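Local coordinates for putative uncharacterized protein (Coprinopsis cinerea, PDB 3W9A) that is the catalytic domain of a glycoside hydrolase family 131 enzyme with a beta-jelly roll fold, and probably cleaves beta-glucans, at residues D19-A24 with Q31-G36; Y96-K101 with T124-G129; L172-N177 with V182-N187. All coordinates share one frame; numbering follows the deposited sequence.

Interaction 1 (D19-A24 with Q31-G36); sequences DRWSWA and QWYIKG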
loop_
_atom_site.group_PDB
_atom_site.type_symbol
_atom_site.label_atom_id
_atom_site.label_comp_id
_atom_site.label_asym_id
_atom_site.label_seq_id
_atom_site.Cartn_x
_atom_site.Cartn_y
_atom_site.Cartn_z
ATOM N N ASP A 19 -3.965 -7.372 16.384
ATOM C CA ASP A 19 -5.042 -8.230 16.909
ATOM C C ASP A 19 -5.994 -7.526 17.885
ATOM O O ASP A 19 -7.026 -8.073 18.234
ATOM C CB ASP A 19 -4.468 -9.491 17.582
ATOM C CG ASP A 19 -3.693 -10.385 16.605
ATOM O OD1 ASP A 19 -4.029 -10.400 15.399
ATOM O OD2 ASP A 19 -2.743 -11.070 17.027
ATOM N N ARG A 20 -5.652 -6.335 18.355
ATOM C CA ARG A 20 -6.560 -5.606 19.251
ATOM C C ARG A 20 -7.855 -5.241 18.545
ATOM O O ARG A 20 -8.901 -5.194 19.154
ATOM C CB ARG A 20 -5.908 -4.336 19.793
ATOM C CG ARG A 20 -4.921 -4.584 20.925
ATOM C CD ARG A 20 -4.645 -3.297 21.692
ATOM N NE ARG A 20 -3.940 -2.327 20.846
ATOM C CZ ARG A 20 -2.612 -2.197 20.770
ATOM N NH1 ARG A 20 -1.810 -2.970 21.501
ATOM N NH2 ARG A 20 -2.077 -1.286 19.952
ATOM N N TRP A 21 -7.771 -4.988 17.246
ATOM C CA TRP A 21 -8.935 -4.619 16.464
ATOM C C TRP A 21 -9.898 -5.808 16.289
ATOM O O TRP A 21 -9.468 -6.951 16.117
ATOM C CB TRP A 21 -8.485 -4.105 15.092
ATOM C CG TRP A 21 -9.602 -3.631 14.248
ATOM C CD1 TRP A 21 -10.065 -2.351 14.144
ATOM C CD2 TRP A 21 -10.414 -4.429 13.384
ATOM N NE1 TRP A 21 -11.116 -2.299 13.261
ATOM C CE2 TRP A 21 -11.350 -3.559 12.774
ATOM C CE3 TRP A 21 -10.422 -5.786 13.039
ATOM C CZ2 TRP A 21 -12.307 -4.007 11.864
ATOM C CZ3 TRP A 21 -11.357 -6.231 12.130
ATOM C CH2 TRP A 21 -12.296 -5.340 11.552
ATOM N N SER A 22 -11.191 -5.507 16.290
ATOM C CA SER A 22 -12.220 -6.452 15.886
ATOM C C SER A 22 -13.436 -5.678 15.387
ATOM O O SER A 22 -13.504 -4.453 15.558
ATOM C CB SER A 22 -12.617 -7.381 17.034
ATOM O OG SER A 22 -13.272 -6.687 18.086
ATOM N N TRP A 23 -14.396 -6.390 14.785
ATOM C CA TRP A 23 -15.628 -5.759 14.310
ATOM C C TRP A 23 -16.425 -5.167 15.457
ATOM O O TRP A 23 -17.058 -4.137 15.291
ATOM C CB TRP A 23 -16.496 -6.747 13.527
ATOM C CG TRP A 23 -15.930 -7.056 12.191
ATOM C CD1 TRP A 23 -15.501 -8.270 11.731
ATOM C CD2 TRP A 23 -15.693 -6.116 11.137
ATOM N NE1 TRP A 23 -15.026 -8.138 10.447
ATOM C CE2 TRP A 23 -15.128 -6.825 10.066
ATOM C CE3 TRP A 23 -15.904 -4.739 11.000
ATOM C CZ2 TRP A 23 -14.761 -6.206 8.879
ATOM C CZ3 TRP A 23 -15.556 -4.126 9.811
ATOM C CH2 TRP A 23 -14.983 -4.859 8.772
ATOM N N ALA A 24 -16.368 -5.818 16.618
ATOM C CA ALA A 24 -17.026 -5.318 17.831
ATOM C C ALA A 24 -16.232 -4.211 18.536
ATOM O O ALA A 24 -16.797 -3.455 19.333
ATOM C CB ALA A 24 -17.265 -6.469 18.802
ATOM N N GLN A 31 -8.004 -1.922 10.112
ATOM C CA GLN A 31 -8.841 -3.117 10.214
ATOM C C GLN A 31 -8.013 -4.314 9.770
ATOM O O GLN A 31 -7.310 -4.257 8.769
ATOM C CB GLN A 31 -10.059 -3.016 9.345
ATOM C CG GLN A 31 -10.835 -1.729 9.493
ATOM C CD GLN A 31 -12.116 -1.719 8.704
ATOM O OE1 GLN A 31 -12.224 -2.326 7.643
ATOM N NE2 GLN A 31 -13.083 -0.993 9.201
ATOM N N TRP A 32 -8.115 -5.399 10.517
ATOM C CA TRP A 32 -7.271 -6.550 10.250
ATOM C C TRP A 32 -8.178 -7.786 10.283
ATOM O O TRP A 32 -8.499 -8.311 11.355
ATOM C CB TRP A 32 -6.169 -6.598 11.282
ATOM C CG TRP A 32 -5.276 -7.810 11.261
ATOM C CD1 TRP A 32 -4.888 -8.544 12.329
ATOM C CD2 TRP A 32 -4.675 -8.408 10.115
ATOM N NE1 TRP A 32 -4.073 -9.569 11.929
ATOM C CE2 TRP A 32 -3.917 -9.499 10.568
ATOM C CE3 TRP A 32 -4.673 -8.099 8.743
ATOM C CZ2 TRP A 32 -3.184 -10.306 9.710
ATOM C CZ3 TRP A 32 -3.919 -8.902 7.882
ATOM C CH2 TRP A 32 -3.188 -9.982 8.365
ATOM N N TYR A 33 -8.657 -8.157 9.102
ATOM C CA TYR A 33 -9.516 -9.345 8.923
ATOM C C TYR A 33 -9.264 -10.098 7.609
ATOM O O TYR A 33 -9.655 -11.238 7.502
ATOM C CB TYR A 33 -11.002 -8.983 9.032
ATOM C CG TYR A 33 -11.517 -8.060 7.949
ATOM C CD1 TYR A 33 -12.126 -8.560 6.809
ATOM C CD2 TYR A 33 -11.381 -6.685 8.067
ATOM C CE1 TYR A 33 -12.599 -7.707 5.810
ATOM C CE2 TYR A 33 -11.850 -5.827 7.081
ATOM C CZ TYR A 33 -12.450 -6.333 5.950
ATOM O OH TYR A 33 -12.905 -5.454 4.975
ATOM N N ILE A 34 -8.656 -9.453 6.602
ATOM C CA ILE A 34 -8.365 -10.115 5.340
ATOM C C ILE A 34 -7.034 -10.855 5.521
ATOM O O ILE A 34 -5.974 -10.332 5.234
ATOM C CB ILE A 34 -8.318 -9.111 4.154
ATOM C CG1 ILE A 34 -9.658 -8.385 4.013
ATOM C CG2 ILE A 34 -8.024 -9.817 2.841
ATOM C CD1 ILE A 34 -9.687 -7.315 2.933
ATOM N N LYS A 35 -7.103 -12.079 6.026
ATOM C CA LYS A 35 -5.916 -12.812 6.407
ATOM C C LYS A 35 -6.180 -14.304 6.467
ATOM O O LYS A 35 -7.341 -14.731 6.496
ATOM C CB LYS A 35 -5.504 -12.369 7.800
ATOM C CG LYS A 35 -6.539 -12.701 8.853
ATOM C CD LYS A 35 -6.336 -11.918 10.129
ATOM C CE LYS A 35 -7.304 -12.379 11.207
ATOM N NZ LYS A 35 -7.378 -11.394 12.323
ATOM N N GLY A 36 -5.100 -15.077 6.587
ATOM C CA GLY A 36 -5.191 -16.516 6.770
ATOM C C GLY A 36 -5.480 -16.861 8.220
ATOM O O GLY A 36 -5.578 -15.967 9.088
HETATM O O HOH W 1 -7.805 -8.239 14.141
#

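Interaction 2 (Y96-K101 with T124-G129); sequences YHFSIK and TELKYG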
loop_
_atom_site.group_PDB
_atom_site.type_symbol
_atom_site.label_atom_id
_atom_site.label_comp_id
_atom_site.label_asym_id
_atom_site.label_seq_id
_atom_site.Cartn_x
_atom_site.Cartn_y
_atom_site.Cartn_z
ATOM N N TYR A 96 -3.382 9.700 -1.405
ATOM C CA TYR A 96 -3.182 8.474 -0.658
ATOM C C TYR A 96 -1.704 8.138 -0.754
ATOM O O TYR A 96 -1.236 7.702 -1.821
ATOM C CB TYR A 96 -4.012 7.341 -1.252
ATOM C CG TYR A 96 -5.475 7.276 -0.879
ATOM C CD1 TYR A 96 -6.315 8.365 -1.036
ATOM C CD2 TYR A 96 -6.026 6.083 -0.379
ATOM C CE1 TYR A 96 -7.663 8.281 -0.710
ATOM C CE2 TYR A 96 -7.361 5.989 -0.058
ATOM C CZ TYR A 96 -8.184 7.085 -0.231
ATOM O OH TYR A 96 -9.519 6.962 0.099
ATOM N N HIS A 97 -0.980 8.347 0.338
ATOM C CA HIS A 97 0.477 8.162 0.335
ATOM C C HIS A 97 0.887 6.795 0.846
ATOM O O HIS A 97 0.285 6.249 1.791
ATOM C CB HIS A 97 1.160 9.166 1.244
ATOM C CG HIS A 97 1.149 10.570 0.745
ATOM N ND1 HIS A 97 2.274 11.181 0.243
ATOM C CD2 HIS A 97 0.166 11.500 0.710
ATOM C CE1 HIS A 97 1.983 12.426 -0.090
ATOM N NE2 HIS A 97 0.709 12.642 0.172
ATOM N N PHE A 98 1.941 6.264 0.250
ATOM C CA PHE A 98 2.631 5.104 0.789
ATOM C C PHE A 98 3.966 4.956 0.089
ATOM O O PHE A 98 4.187 5.529 -0.997
ATOM C CB PHE A 98 1.827 3.811 0.602
ATOM C CG PHE A 98 1.505 3.498 -0.830
ATOM C CD1 PHE A 98 2.283 2.593 -1.552
ATOM C CD2 PHE A 98 0.428 4.110 -1.460
ATOM C CE1 PHE A 98 2.003 2.326 -2.875
ATOM C CE2 PHE A 98 0.146 3.843 -2.790
ATOM C CZ PHE A 98 0.930 2.943 -3.491
ATOM N N SER A 99 4.835 4.165 0.711
ATOM C CA SER A 99 6.110 3.753 0.140
ATOM C C SER A 99 6.222 2.248 0.230
ATOM O O SER A 99 5.901 1.658 1.260
ATOM C CB SER A 99 7.298 4.370 0.901
ATOM O OG SER A 99 7.177 5.783 1.003
ATOM N N ILE A 100 6.740 1.646 -0.827
ATOM C CA ILE A 100 6.819 0.218 -0.928
ATOM C C ILE A 100 8.194 -0.234 -1.461
ATOM O O ILE A 100 8.872 0.480 -2.220
ATOM C CB ILE A 100 5.633 -0.280 -1.784
ATOM C CG1 ILE A 100 5.506 -1.798 -1.743
ATOM C CG2 ILE A 100 5.742 0.178 -3.224
ATOM C CD1 ILE A 100 4.115 -2.288 -2.093
ATOM N N LYS A 101 8.629 -1.404 -1.014
ATOM C CA LYS A 101 9.812 -2.035 -1.590
ATOM C C LYS A 101 9.790 -3.533 -1.425
ATOM O O LYS A 101 8.978 -4.094 -0.666
ATOM C CB LYS A 101 11.094 -1.511 -0.952
ATOM C CG LYS A 101 11.379 -2.073 0.436
ATOM C CD LYS A 101 12.869 -2.149 0.721
ATOM C CE LYS A 101 13.125 -2.827 2.048
ATOM N NZ LYS A 101 14.565 -2.756 2.406
ATOM N N THR A 124 -7.945 2.090 -8.988
ATOM C CA THR A 124 -6.496 2.311 -9.066
ATOM C C THR A 124 -5.801 1.311 -8.166
ATOM O O THR A 124 -6.364 0.876 -7.155
ATOM C CB THR A 124 -6.091 3.761 -8.717
ATOM O OG1 THR A 124 -4.746 4.031 -9.158
ATOM C CG2 THR A 124 -6.232 4.038 -7.214
ATOM N N GLU A 125 -4.576 0.953 -8.548
ATOM C CA GLU A 125 -3.786 -0.038 -7.850
ATOM C C GLU A 125 -2.428 -0.167 -8.507
ATOM O O GLU A 125 -2.177 0.369 -9.601
ATOM C CB GLU A 125 -4.464 -1.417 -7.889
ATOM C CG GLU A 125 -4.579 -2.024 -9.296
ATOM C CD GLU A 125 -5.424 -3.282 -9.324
ATOM O OE1 GLU A 125 -5.579 -3.946 -8.260
ATOM O OE2 GLU A 125 -5.956 -3.596 -10.408
ATOM N N LEU A 126 -1.567 -0.918 -7.844
ATOM C CA LEU A 126 -0.303 -1.307 -8.417
ATOM C C LEU A 126 -0.419 -2.775 -8.722
ATOM O O LEU A 126 -1.106 -3.512 -7.998
ATOM C CB LEU A 126 0.842 -1.078 -7.424
ATOM C CG LEU A 126 1.186 0.373 -7.020
ATOM C CD1 LEU A 126 2.231 0.405 -5.915
ATOM C CD2 LEU A 126 1.656 1.198 -8.203
ATOM N N LYS A 127 0.227 -3.206 -9.788
ATOM C CA LYS A 127 0.417 -4.643 -10.023
ATOM C C LYS A 127 1.871 -5.004 -10.271
ATOM O O LYS A 127 2.703 -4.131 -10.514
ATOM C CB LYS A 127 -0.400 -5.129 -11.199
ATOM C CG LYS A 127 -1.878 -4.769 -11.159
ATOM C CD LYS A 127 -2.670 -5.856 -11.873
ATOM C CE LYS A 127 -3.894 -5.315 -12.571
ATOM N NZ LYS A 127 -4.619 -6.461 -13.195
ATOM N N TYR A 128 2.144 -6.302 -10.190
ATOM C CA TYR A 128 3.440 -6.874 -10.485
ATOM C C TYR A 128 3.233 -8.267 -11.087
ATOM O O TYR A 128 2.274 -8.980 -10.731
ATOM C CB TYR A 128 4.249 -6.967 -9.195
ATOM C CG TYR A 128 5.675 -7.455 -9.336
ATOM C CD1 TYR A 128 6.646 -6.664 -9.942
ATOM C CD2 TYR A 128 6.063 -8.689 -8.832
ATOM C CE1 TYR A 128 7.950 -7.101 -10.076
ATOM C CE2 TYR A 128 7.374 -9.133 -8.935
ATOM C CZ TYR A 128 8.316 -8.332 -9.557
ATOM O OH TYR A 128 9.626 -8.745 -9.656
ATOM N N GLY A 129 4.133 -8.638 -11.993
ATOM C CA GLY A 129 4.191 -9.976 -12.587
ATOM C C GLY A 129 3.273 -10.182 -13.772
ATOM O O GLY A 129 2.909 -11.311 -14.070
#

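Interaction 3 (L172-N177 with V182-N187); sequences LWASTN and VKVVQN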
loop_
_atom_site.group_PDB
_atom_site.type_symbol
_atom_site.label_atom_id
_atom_site.label_comp_id
_atom_site.label_asym_id
_atom_site.label_seq_id
_atom_site.Cartn_x
_atom_site.Cartn_y
_atom_site.Cartn_z
ATOM N N LEU A 172 -1.053 10.146 -10.543
ATOM C CA LEU A 172 -0.023 9.482 -9.758
ATOM C C LEU A 172 1.177 10.399 -9.491
ATOM O O LEU A 172 1.718 11.031 -10.424
ATOM C CB LEU A 172 0.446 8.225 -10.482
ATOM C CG LEU A 172 1.494 7.401 -9.742
ATOM C CD1 LEU A 172 0.848 6.722 -8.533
ATOM C CD2 LEU A 172 2.160 6.392 -10.678
ATOM N N TRP A 173 1.576 10.480 -8.222
ATOM C CA TRP A 173 2.842 11.101 -7.846
ATOM C C TRP A 173 3.819 9.968 -7.492
ATOM O O TRP A 173 3.427 8.963 -6.898
ATOM C CB TRP A 173 2.674 12.076 -6.686
ATOM C CG TRP A 173 1.768 13.232 -6.990
ATOM C CD1 TRP A 173 0.427 13.178 -7.193
ATOM C CD2 TRP A 173 2.136 14.611 -7.113
ATOM N NE1 TRP A 173 -0.071 14.439 -7.442
ATOM C CE2 TRP A 173 0.955 15.340 -7.377
ATOM C CE3 TRP A 173 3.348 15.310 -6.995
ATOM C CZ2 TRP A 173 0.950 16.729 -7.570
ATOM C CZ3 TRP A 173 3.343 16.691 -7.178
ATOM C CH2 TRP A 173 2.146 17.386 -7.472
ATOM N N ALA A 174 5.081 10.119 -7.861
ATOM C CA ALA A 174 6.082 9.079 -7.605
ATOM C C ALA A 174 7.496 9.635 -7.463
ATOM O O ALA A 174 7.822 10.718 -7.960
ATOM C CB ALA A 174 6.045 8.011 -8.692
ATOM N N SER A 175 8.304 8.896 -6.719
ATOM C CA SER A 175 9.732 9.132 -6.596
ATOM C C SER A 175 10.334 7.909 -5.915
ATOM O O SER A 175 9.588 7.008 -5.485
ATOM C CB SER A 175 10.015 10.375 -5.762
ATOM O OG SER A 175 9.847 10.116 -4.383
ATOM N N THR A 176 11.667 7.875 -5.821
ATOM C CA THR A 176 12.366 6.831 -5.068
ATOM C C THR A 176 13.078 7.395 -3.829
ATOM O O THR A 176 13.408 8.578 -3.752
ATOM C CB THR A 176 13.403 6.076 -5.932
ATOM O OG1 THR A 176 14.375 6.994 -6.429
ATOM C CG2 THR A 176 12.731 5.384 -7.120
ATOM N N ASN A 177 13.281 6.520 -2.859
ATOM C CA ASN A 177 14.057 6.797 -1.655
ATOM C C ASN A 177 13.695 8.120 -0.995
ATOM O O ASN A 177 12.557 8.261 -0.574
ATOM C CB ASN A 177 15.544 6.631 -1.965
ATOM C CG ASN A 177 15.857 5.247 -2.529
ATOM O OD1 ASN A 177 15.323 4.231 -2.064
ATOM N ND2 ASN A 177 16.709 5.202 -3.545
ATOM N N VAL A 182 7.048 13.669 -7.530
ATOM C CA VAL A 182 6.746 14.427 -8.735
ATOM C C VAL A 182 5.517 13.762 -9.333
ATOM O O VAL A 182 5.353 12.533 -9.212
ATOM C CB VAL A 182 7.942 14.414 -9.724
ATOM C CG1 VAL A 182 7.624 15.171 -11.009
ATOM C CG2 VAL A 182 9.174 15.020 -9.070
ATOM N N LYS A 183 4.646 14.562 -9.947
ATOM C CA LYS A 183 3.457 14.037 -10.609
ATOM C C LYS A 183 3.834 13.423 -11.967
ATOM O O LYS A 183 4.124 14.133 -12.925
ATOM C CB LYS A 183 2.385 15.119 -10.770
ATOM C CG LYS A 183 1.025 14.557 -11.156
ATOM C CD LYS A 183 -0.105 15.573 -11.021
ATOM C CE LYS A 183 -1.473 14.913 -11.210
ATOM N NZ LYS A 183 -2.623 15.760 -10.767
ATOM N N VAL A 184 3.829 12.097 -12.035
ATOM C CA VAL A 184 4.294 11.361 -13.225
ATOM C C VAL A 184 3.148 10.953 -14.145
ATOM O O VAL A 184 3.350 10.695 -15.338
ATOM C CB VAL A 184 5.115 10.110 -12.825
ATOM C CG1 VAL A 184 6.484 10.527 -12.309
ATOM C CG2 VAL A 184 4.379 9.274 -11.776
ATOM N N VAL A 185 1.934 10.896 -13.608
ATOM C CA VAL A 185 0.759 10.667 -14.441
ATOM C C VAL A 185 -0.337 11.675 -14.090
ATOM O O VAL A 185 -0.828 11.718 -12.956
ATOM C CB VAL A 185 0.217 9.217 -14.348
ATOM C CG1 VAL A 185 -0.945 9.025 -15.320
ATOM C CG2 VAL A 185 1.316 8.192 -14.633
ATOM N N GLN A 186 -0.709 12.476 -15.088
ATOM C CA GLN A 186 -1.822 13.405 -14.972
ATOM C C GLN A 186 -3.084 12.612 -14.787
ATOM O O GLN A 186 -3.157 11.460 -15.212
ATOM C CB GLN A 186 -1.952 14.259 -16.235
ATOM C CG GLN A 186 -0.823 15.245 -16.436
ATOM C CD GLN A 186 -0.650 16.156 -15.249
ATOM O OE1 GLN A 186 -1.609 16.786 -14.796
ATOM N NE2 GLN A 186 0.565 16.219 -14.720
ATOM N N ASN A 187 -4.094 13.242 -14.193
ATOM C CA ASN A 187 -5.316 12.527 -13.802
ATOM C C ASN A 187 -6.050 11.957 -15.008
ATOM O O ASN A 187 -6.143 12.610 -16.045
ATOM C CB ASN A 187 -6.244 13.421 -12.972
ATOM C CG ASN A 187 -5.909 13.402 -11.492
ATOM O OD1 ASN A 187 -6.773 13.165 -10.647
ATOM N ND2 ASN A 187 -4.662 13.626 -11.173
#

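Interaction 1 (D19-A24 with Q31-G36)
In the loop between helix 15-18 and strand 30-34, Trp-21 lays its indole flat against the chain of the edge strand at Gln-31 and Trp-32. The CA of Gln-31 stands 3.7 Å from the centroid of the five-membered ring of Trp-21, only 16° off the ring normal, a CH-pi contact. Over the same face the backbone N of Trp-32 comes to 3.4 Å from Trp-21 CE3, and the aliphatic chain of Gln-31 runs along the CE2-CZ2 side of the indole, its CB 3.5 Å from Trp-21 CZ2. CG of Trp-21 lies anti to its own backbone N (chi1 -177°), which swings the indole out over the strand. Trp-21 NE1 and Gln-31 NE2 both donate to Gln-84 OE1, so the polar ends of ring and amide share one acceptor. Farther along, CZ2 of Trp-23 sits over the Tyr-33 ring, 3.4 Å from Tyr-33 CE2; with planes 51° apart the pair is oblique. At the other end Asp-19 OD1 approaches the edge of the Trp-32 ring, 3.6 Å from NE1, but both atoms bond to Thr-40 OG1 instead of each other. No direct hydrogen bond joins the segments; water 1 lies 2.9 Å from both Trp-21 O and Trp-32 O and may bridge them. Tyr-33, whose ring also meets Trp-72, bonds through OH to a glycerol, probably from the crystallisation liquor. Loop and strand are therefore held mainly by aromatic surface, with their polar ends turned to shared outside partners, Gln-84 OE1 and Thr-40 OG1.

Interaction 2 (Y96-K101 with T124-G129)
Leu-126 sends one methyl, CD1, into the edge of the Phe-98 ring: it lies near the ring plane, 3.6 Å from CE1 and 3.7 Å from CZ of Phe-98, so the aromatic rim and not its face receives the methyl. The two side chains reach toward each other from facing strands. With CG of Leu-126 anti to the carbonyl carbon (chi1 -66°), the isobutyl group extends across the gap and sets CD1 against the ring. Ile-100 adds a looser touch, its CG2 being 4.4 Å from Leu-126 CD1. All three residues are buried. The closest CA atoms, those of Ile-100 and Leu-126, are 10.4 Å apart and no hydrogen bond crosses, which is the spacing of two facing sheets joined by side chains, as in the beta-sandwich of a jelly roll. Around this first shell, Met-117 packs on Phe-98, Val-116 and Trp-215 on Ile-100, and Tyr-161 on Leu-126, while backbone bonds to Phe-159 and Phe-157 fix the positions of Phe-98 and Ile-100. Strand 93-101 runs between strands 157-164 and 213-224 in one sheet, and strand 124-128 between 114-119 and 136-141 in the other, so the contact joins inner strands of both sheets.

Interaction 3 (L172-N177 with V182-N187)
Two backbone amides grip the carbonyl oxygen of Leu-172: Val-184 N at 2.9 Å and Val-185 N at 3.2 Å. The second bond is nearly straight (173° at the hydrogen) and lies in the carbonyl plane on a lone pair; the first is bent to 138° and tilted from that plane. This double acceptance is the signature of a classic beta bulge, here in the antiparallel hairpin of strands 169-176 and 182-189. Val-185 O receives Leu-172 N in return, and beyond the bulge Ala-174 N bonds Val-182 O at 2.8 Å. On one face Trp-173 and Lys-183 form a non-hydrogen-bonded pair: Lys-183 CB stands 3.6 Å from the centroid of the six-membered ring of Trp-173, 9° off its normal, and the extended lysine chain runs on over the indole. Trp-173 NE1 hydrogen-bonds Asp-162 OD2, and Lys-183 NZ forms a salt bridge with the same oxygen. A leucine at Trp-173 would probably strip the lysine chain of its flat support, leave a gap beneath it and cost Asp-162 one of its donors. On the other face lie Ala-174 and Leu-172, the latter packed against Trp-139 and Trp-147; Val-184, at the bulge, reaches them with CG2, 3.8 Å from Leu-172 CD2 and 3.7 Å from Ala-174 CB.

Overall arrangement
Followed from the N terminus, the three contacts come in series, and none nests within or crosses another. Interaction 1 closes a short loop, binding residues 19-24 onto strand 30-34 of one sheet. Interaction 2 spans 22 intervening residues and joins that same sheet, through strand 124-128, to strand 93-101 of the other. Interaction 3 closes a tight hairpin in this second sheet, whose strand 169-176 pairs with 157-164, the neighbour of 93-101. Interactions 2 and 3 have centres about 12 Å apart, and Leu-126 and Leu-172 both touch Tyr-161. Interactions 1 and 3, with centres about 32 Å apart, lie on opposite sides of the chain's centre.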